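PDB 1K0D: transcriptional regulator URE2 from Saccharomyces cerevisiae, which represses nitrogen catabolism genes by holding GATA transcription activators in the cytoplasm, and also has glutathione peroxidase activity. Local coordinates for residues Asn224-Arg228 / Ile229-Ile233; Phe32-Ala35 / Ile36-Glu40; Gly163-Glu166 / Met167-Glu171. One frame throughout, in Å; residues are numbered along the deposited sequence.

Contact 1. Residues Asn224-Arg228 / Ile229-Ile233; sequences NVVDR and IGINI
The carbonyl plane of Val226 is approached from opposite faces by two N-H groups, both hydrogen-bonded to its oxygen. Ile229 N is 3.1 Å from Val226 O and stands well above the plane. Ile231 N lies 3.2 Å from Val226 O and is tilted only 29° out of the plane, on the opposite face. The Arg228 guanidinium, held out on an extended chain, has Val225 CG2 3.7 Å above one face, offset toward the rim.

Gly230 N hydrogen-bonds to Asp227 O at 3.0 Å. Together with the bond from Ile231 N to Val226 O, this makes a Schellman motif. Gly230 takes the left-handed conformation expected in it (phi 81°). Val226 and Ile231 add the usual apolar pair, with Val226 CB 4.2 Å from Ile231 CB. Ile229 turns CG1 between its own N and carbonyl carbon (chi1 57°), which brings CG1 to 3.0 Å from Val226 O. Farther on, the side chains of Val226 and Ile233 meet at about a right angle. Val226 CG2 and Ile233 CD1 are tight at 3.4 Å.

The turn leads from helix 220-223 to helix 233-236 in the C-terminal domain. Helices 112-142 and 148-176 pack on its apolar side through Leu137 and Val158. Tyr141 OH hydrogen-bonds to Arg228 O. Backbone hydrogen bonds thus fix the path of the turn, and the two donors on Val226 O satisfy a carbonyl beside buried aliphatic groups.

Contact 2. Residues Phe32-Ala35 / Ile36-Glu40; sequences FKVA and IVLSE
Helix 29-40 is the helix of the beta-alpha-beta unit between strands 20-24 and 45-49, in the thioredoxin-like N-terminal domain of the glutathione transferase-like region, and Val34 and Leu38 meet along one side of it. Their side chains lie side by side and point the same way, with Val34 CG1 4.0 Å from Leu38 CD2. Leu38 sits away from the staggered positions (chi1 -133°), and its CB lies 3.2 Å from Val34 O. That same oxygen accepts a hydrogen bond from Leu38 N at 2.8 Å.

Ile36 N hydrogen-bonds to Phe32 O at 2.9 Å. With CG1 beside its own backbone N (chi1 -74°), Ile36 brings that carbon to 3.1 Å from Phe32 O. Ser39 N hydrogen-bonds to Ala35 O at 2.8 Å. The hydrogen bond from Val37 N to Lys33 O is weak, at 3.4 Å.

Helix 87-102 packs on Val34, Val37 and Leu38. Ser39 OG hydrogen-bonds to Ala252 O, and Glu40 forms a salt bridge with Arg250. Lys33 NZ hydrogen-bonds to Ser87 OG and weakly to Asn30 OD1, consistent with a second-shell role in positioning these two glutathione-binding residues. Backbone hydrogen bonds keep this largely buried helix regular, with its amine at the glutathione pocket.

Contact 3. Residues Gly163-Glu166 / Met167-Glu171; sequences GVVE and MALAE
Val165 turns CG1 away from its own amide nitrogen (chi1 176°), and Leu169 swings CG to the side of its own N (chi1 -68°). The two side chains then run side by side in the same direction, and Val165 CG1 touches Leu169 CD1 at 3.9 Å. Leu169 CG also lies 3.2 Å from Val165 O. This oxygen accepts a hydrogen bond from Leu169 N at 2.9 Å, so the carbonyl is both hydrogen-bonded and covered by the same residue.

The neighbouring turns follow the alpha-helical pattern. Met167 N hydrogen-bonds to Gly163 O at 2.9 Å. Ala168 N does the same to Val164 O at 3.1 Å. Ala170 N hydrogen-bonds to Glu166 O at 2.8 Å, while Ala170 CB rests 3.4 Å from the same Glu166 O. All of this lies on helix 148-176, one of the long helices of the all-helical C-terminal domain of the glutathione transferase fold.

Val165 and Leu169 face helix 238-248, where they pack on Val240 and Trp243. Ala168 packs on Trp121 of helix 112-142. The Glu166 carboxylate grips the first turn of helix 238-248 with both oxygens. OE1 accepts a hydrogen bond from Glu239 N and OE2 one from Val240 N. Such a place at a helix start would probably favour the charged carboxylate. At the dimer interface, Val164 packs on Pro67 and Met167 on Val63 of the second subunit.

Overall arrangement
From the N terminus, contact 2 comes first, on helix 29-40 of the N-terminal domain. Contact 3 follows on helix 148-176 and contact 1 in the turn before helix 233-236, both in the C-terminal domain. The three are in series; none nests in or crosses another. Each is local: contacts 2 and 3 join successive helical turns, and contact 1 closes a tight turn. None touches another. The centres of contacts 1 and 3 are about 18 Å apart, but they share neighbours. Helix 112-142 packs on both, and Val240 meets Ile233 of one and Val165 of the other. Contact 2 packs on helix 87-102 of the N-terminal domain and helix 251-258 of the C-terminal one, between the domains.

Contact 1. Residues Asn224-Arg228 / Ile229-Ile233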
loop_
_atom_site.group_PDB
_atom_site.type_symbol
_atom_site.label_atom_id
_atom_site.label_comp_id
_atom_site.label_asym_id
_atom_site.label_seq_id
_atom_site.Cartn_x
_atom_site.Cartn_y
_atom_site.Cartn_z
ATOM N N ASN B 224 0.892 18.060 5.747
ATOM C CA ASN B 224 1.773 19.109 6.255
ATOM C C ASN B 224 2.967 19.381 5.337
ATOM O O ASN B 224 3.665 20.381 5.495
ATOM C CB ASN B 224 2.292 18.709 7.643
ATOM C CG ASN B 224 1.169 18.392 8.625
ATOM O OD1 ASN B 224 1.406 17.834 9.700
ATOM N ND2 ASN B 224 -0.057 18.753 8.263
ATOM N N VAL B 225 3.187 18.493 4.374
ATOM C CA VAL B 225 4.315 18.599 3.453
ATOM C C VAL B 225 3.971 19.172 2.081
ATOM O O VAL B 225 4.834 19.727 1.397
ATOM C CB VAL B 225 4.968 17.190 3.268
ATOM C CG1 VAL B 225 5.933 17.178 2.093
ATOM C CG2 VAL B 225 5.693 16.797 4.540
ATOM N N VAL B 226 2.709 19.059 1.685
ATOM C CA VAL B 226 2.292 19.514 0.368
ATOM C C VAL B 226 2.470 21.003 0.065
ATOM O O VAL B 226 2.433 21.415 -1.100
ATOM C CB VAL B 226 0.842 19.055 0.080
ATOM C CG1 VAL B 226 0.794 17.527 0.097
ATOM C CG2 VAL B 226 -0.129 19.625 1.115
ATOM N N ASP B 227 2.680 21.807 1.101
ATOM C CA ASP B 227 2.902 23.238 0.917
ATOM C C ASP B 227 4.197 23.412 0.106
ATOM O O ASP B 227 4.335 24.352 -0.682
ATOM C CB ASP B 227 3.070 23.913 2.277
ATOM C CG ASP B 227 4.219 23.318 3.072
ATOM O OD1 ASP B 227 4.134 22.128 3.457
ATOM O OD2 ASP B 227 5.220 24.030 3.299
ATOM N N ARG B 228 5.139 22.492 0.310
ATOM C CA ARG B 228 6.427 22.524 -0.381
ATOM C C ARG B 228 6.314 22.374 -1.896
ATOM O O ARG B 228 7.274 22.634 -2.614
ATOM C CB ARG B 228 7.352 21.430 0.157
ATOM C CG ARG B 228 7.720 21.569 1.629
ATOM C CD ARG B 228 8.437 20.311 2.100
ATOM N NE ARG B 228 8.579 20.250 3.553
ATOM C CZ ARG B 228 8.925 19.152 4.218
ATOM N NH1 ARG B 228 9.163 18.022 3.560
ATOM N NH2 ARG B 228 9.034 19.179 5.539
ATOM N N ILE B 229 5.157 21.943 -2.386
ATOM C CA ILE B 229 4.986 21.801 -3.823
ATOM C C ILE B 229 3.944 22.792 -4.342
ATOM O O ILE B 229 3.338 22.587 -5.396
ATOM C CB ILE B 229 4.591 20.358 -4.215
ATOM C CG1 ILE B 229 3.315 19.936 -3.496
ATOM C CG2 ILE B 229 5.727 19.405 -3.883
ATOM C CD1 ILE B 229 2.864 18.527 -3.847
ATOM N N GLY B 230 3.748 23.870 -3.584
ATOM C CA GLY B 230 2.815 24.906 -3.987
ATOM C C GLY B 230 1.345 24.669 -3.712
ATOM O O GLY B 230 0.506 25.415 -4.206
ATOM N N ILE B 231 1.019 23.649 -2.925
ATOM C CA ILE B 231 -0.379 23.368 -2.625
ATOM C C ILE B 231 -0.786 23.956 -1.282
ATOM O O ILE B 231 -0.196 23.652 -0.254
ATOM C CB ILE B 231 -0.656 21.839 -2.639
ATOM C CG1 ILE B 231 -0.567 21.318 -4.076
ATOM C CG2 ILE B 231 -2.027 21.547 -2.069
ATOM C CD1 ILE B 231 -0.710 19.812 -4.204
ATOM N N ASN B 232 -1.809 24.801 -1.308
ATOM C CA ASN B 232 -2.315 25.454 -0.104
ATOM C C ASN B 232 -3.639 24.783 0.260
ATOM O O ASN B 232 -4.681 25.097 -0.315
ATOM C CB ASN B 232 -2.510 26.951 -0.399
ATOM C CG ASN B 232 -3.006 27.742 0.801
ATOM O OD1 ASN B 232 -3.070 28.974 0.751
ATOM N ND2 ASN B 232 -3.363 27.051 1.874
ATOM N N ILE B 233 -3.590 23.853 1.210
ATOM C CA ILE B 233 -4.781 23.110 1.631
ATOM C C ILE B 233 -5.915 23.966 2.210
ATOM O O ILE B 233 -7.088 23.773 1.876
ATOM C CB ILE B 233 -4.406 22.027 2.671
ATOM C CG1 ILE B 233 -3.541 20.951 2.012
ATOM C CG2 ILE B 233 -5.663 21.394 3.258
ATOM C CD1 ILE B 233 -2.972 19.944 2.993
#

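Contact 2. Residues Phe32-Ala35 / Ile36-Glu40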
loop_
_atom_site.group_PDB
_atom_site.type_symbol
_atom_site.label_atom_id
_atom_site.label_comp_id
_atom_site.label_asym_id
_atom_site.label_seq_id
_atom_site.Cartn_x
_atom_site.Cartn_y
_atom_site.Cartn_z
ATOM N N PHE B 32 6.310 9.351 10.936
ATOM C CA PHE B 32 5.372 9.987 11.850
ATOM C C PHE B 32 3.980 9.371 11.742
ATOM O O PHE B 32 3.202 9.430 12.691
ATOM C CB PHE B 32 5.309 11.498 11.593
ATOM C CG PHE B 32 6.575 12.222 11.963
ATOM C CD1 PHE B 32 7.676 12.211 11.110
ATOM C CD2 PHE B 32 6.685 12.870 13.190
ATOM C CE1 PHE B 32 8.873 12.838 11.474
ATOM C CE2 PHE B 32 7.873 13.501 13.568
ATOM C CZ PHE B 32 8.972 13.485 12.707
ATOM N N LYS B 33 3.666 8.781 10.589
ATOM C CA LYS B 33 2.366 8.148 10.403
ATOM C C LYS B 33 2.251 6.973 11.371
ATOM O O LYS B 33 1.192 6.736 11.946
ATOM C CB LYS B 33 2.200 7.628 8.974
ATOM C CG LYS B 33 0.833 6.996 8.720
ATOM C CD LYS B 33 0.830 6.073 7.510
ATOM C CE LYS B 33 1.271 6.787 6.252
ATOM N NZ LYS B 33 1.333 5.832 5.099
ATOM N N VAL B 34 3.348 6.240 11.550
ATOM C CA VAL B 34 3.347 5.101 12.457
ATOM C C VAL B 34 3.409 5.596 13.901
ATOM O O VAL B 34 2.735 5.061 14.769
ATOM C CB VAL B 34 4.546 4.145 12.180
ATOM C CG1 VAL B 34 4.606 3.073 13.245
ATOM C CG2 VAL B 34 4.386 3.477 10.797
ATOM N N ALA B 35 4.219 6.622 14.150
ATOM C CA ALA B 35 4.344 7.182 15.494
ATOM C C ALA B 35 2.969 7.627 15.981
ATOM O O ALA B 35 2.597 7.384 17.124
ATOM C CB ALA B 35 5.315 8.367 15.486
ATOM N N ILE B 36 2.210 8.268 15.100
ATOM C CA ILE B 36 0.872 8.728 15.443
ATOM C C ILE B 36 -0.052 7.588 15.890
ATOM O O ILE B 36 -0.700 7.681 16.933
ATOM C CB ILE B 36 0.225 9.465 14.251
ATOM C CG1 ILE B 36 0.869 10.848 14.096
ATOM C CG2 ILE B 36 -1.283 9.579 14.456
ATOM C CD1 ILE B 36 0.378 11.620 12.907
ATOM N N VAL B 37 -0.109 6.510 15.113
ATOM C CA VAL B 37 -0.979 5.391 15.476
ATOM C C VAL B 37 -0.472 4.690 16.728
ATOM O O VAL B 37 -1.252 4.241 17.564
ATOM C CB VAL B 37 -1.097 4.382 14.319
ATOM C CG1 VAL B 37 -1.909 3.156 14.759
ATOM C CG2 VAL B 37 -1.756 5.066 13.133
ATOM N N LEU B 38 0.845 4.591 16.838
ATOM C CA LEU B 38 1.483 3.977 17.996
ATOM C C LEU B 38 1.057 4.789 19.239
ATOM O O LEU B 38 0.689 4.237 20.280
ATOM C CB LEU B 38 3.007 4.053 17.807
ATOM C CG LEU B 38 3.976 2.879 18.017
ATOM C CD1 LEU B 38 3.360 1.534 17.654
ATOM C CD2 LEU B 38 5.221 3.151 17.166
ATOM N N SER B 39 1.099 6.113 19.111
ATOM C CA SER B 39 0.736 6.982 20.216
ATOM C C SER B 39 -0.755 6.957 20.528
ATOM O O SER B 39 -1.139 6.868 21.688
ATOM C CB SER B 39 1.192 8.413 19.930
ATOM O OG SER B 39 0.634 9.305 20.874
ATOM N N GLU B 40 -1.595 7.022 19.497
ATOM C CA GLU B 40 -3.042 7.002 19.696
ATOM C C GLU B 40 -3.530 5.721 20.379
ATOM O O GLU B 40 -4.476 5.749 21.167
ATOM C CB GLU B 40 -3.767 7.172 18.353
ATOM C CG GLU B 40 -3.962 8.624 17.901
ATOM C CD GLU B 40 -5.010 9.389 18.732
ATOM O OE1 GLU B 40 -5.161 10.614 18.524
ATOM O OE2 GLU B 40 -5.686 8.768 19.585
#

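Contact 3. Residues Gly163-Glu166 / Met167-Glu171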
loop_
_atom_site.group_PDB
_atom_site.type_symbol
_atom_site.label_atom_id
_atom_site.label_comp_id
_atom_site.label_asym_id
_atom_site.label_seq_id
_atom_site.Cartn_x
_atom_site.Cartn_y
_atom_site.Cartn_z
ATOM N N GLY B 163 -8.454 16.219 -4.245
ATOM C CA GLY B 163 -9.819 16.529 -4.629
ATOM C C GLY B 163 -10.721 15.347 -4.307
ATOM O O GLY B 163 -11.886 15.526 -3.953
ATOM N N VAL B 164 -10.185 14.131 -4.433
ATOM C CA VAL B 164 -10.953 12.923 -4.127
ATOM C C VAL B 164 -11.282 12.914 -2.632
ATOM O O VAL B 164 -12.400 12.582 -2.229
ATOM C CB VAL B 164 -10.156 11.639 -4.475
ATOM C CG1 VAL B 164 -10.938 10.404 -4.063
ATOM C CG2 VAL B 164 -9.869 11.601 -5.969
ATOM N N VAL B 165 -10.309 13.287 -1.810
ATOM C CA VAL B 165 -10.521 13.333 -0.365
ATOM C C VAL B 165 -11.509 14.452 -0.003
ATOM O O VAL B 165 -12.405 14.269 0.827
ATOM C CB VAL B 165 -9.191 13.575 0.387
ATOM C CG1 VAL B 165 -9.451 13.706 1.874
ATOM C CG2 VAL B 165 -8.223 12.422 0.117
ATOM N N GLU B 166 -11.338 15.609 -0.634
ATOM C CA GLU B 166 -12.208 16.756 -0.393
ATOM C C GLU B 166 -13.658 16.376 -0.696
ATOM O O GLU B 166 -14.550 16.590 0.124
ATOM C CB GLU B 166 -11.788 17.928 -1.286
ATOM C CG GLU B 166 -12.625 19.183 -1.102
ATOM C CD GLU B 166 -12.338 19.897 0.209
ATOM O OE1 GLU B 166 -13.044 20.882 0.520
ATOM O OE2 GLU B 166 -11.402 19.481 0.930
ATOM N N MET B 167 -13.880 15.810 -1.877
ATOM C CA MET B 167 -15.212 15.394 -2.304
ATOM C C MET B 167 -15.840 14.420 -1.301
ATOM O O MET B 167 -16.977 14.613 -0.867
ATOM C CB MET B 167 -15.127 14.755 -3.701
ATOM C CG MET B 167 -16.428 14.146 -4.224
ATOM S SD MET B 167 -16.348 13.680 -5.992
ATOM C CE MET B 167 -15.316 12.171 -5.936
ATOM N N ALA B 168 -15.102 13.379 -0.931
ATOM C CA ALA B 168 -15.608 12.400 0.021
ATOM C C ALA B 168 -15.999 13.068 1.342
ATOM O O ALA B 168 -17.050 12.763 1.910
ATOM C CB ALA B 168 -14.565 11.317 0.268
ATOM N N LEU B 169 -15.156 13.973 1.830
ATOM C CA LEU B 169 -15.455 14.664 3.084
ATOM C C LEU B 169 -16.695 15.549 2.926
ATOM O O LEU B 169 -17.538 15.620 3.822
ATOM C CB LEU B 169 -14.256 15.508 3.531
ATOM C CG LEU B 169 -13.010 14.730 3.968
ATOM C CD1 LEU B 169 -11.851 15.692 4.189
ATOM C CD2 LEU B 169 -13.314 13.940 5.244
ATOM N N ALA B 170 -16.799 16.218 1.783
ATOM C CA ALA B 170 -17.942 17.077 1.497
ATOM C C ALA B 170 -19.226 16.253 1.501
ATOM O O ALA B 170 -20.232 16.666 2.076
ATOM C CB ALA B 170 -17.764 17.757 0.144
ATOM N N GLU B 171 -19.193 15.086 0.865
ATOM C CA GLU B 171 -20.373 14.222 0.816
ATOM C C GLU B 171 -20.778 13.728 2.200
ATOM O O GLU B 171 -21.967 13.595 2.483
ATOM C CB GLU B 171 -20.131 13.022 -0.097
ATOM C CG GLU B 171 -19.938 13.385 -1.556
ATOM C CD GLU B 171 -19.718 12.164 -2.426
ATOM O OE1 GLU B 171 -20.642 11.328 -2.518
ATOM O OE2 GLU B 171 -18.620 12.038 -3.012
#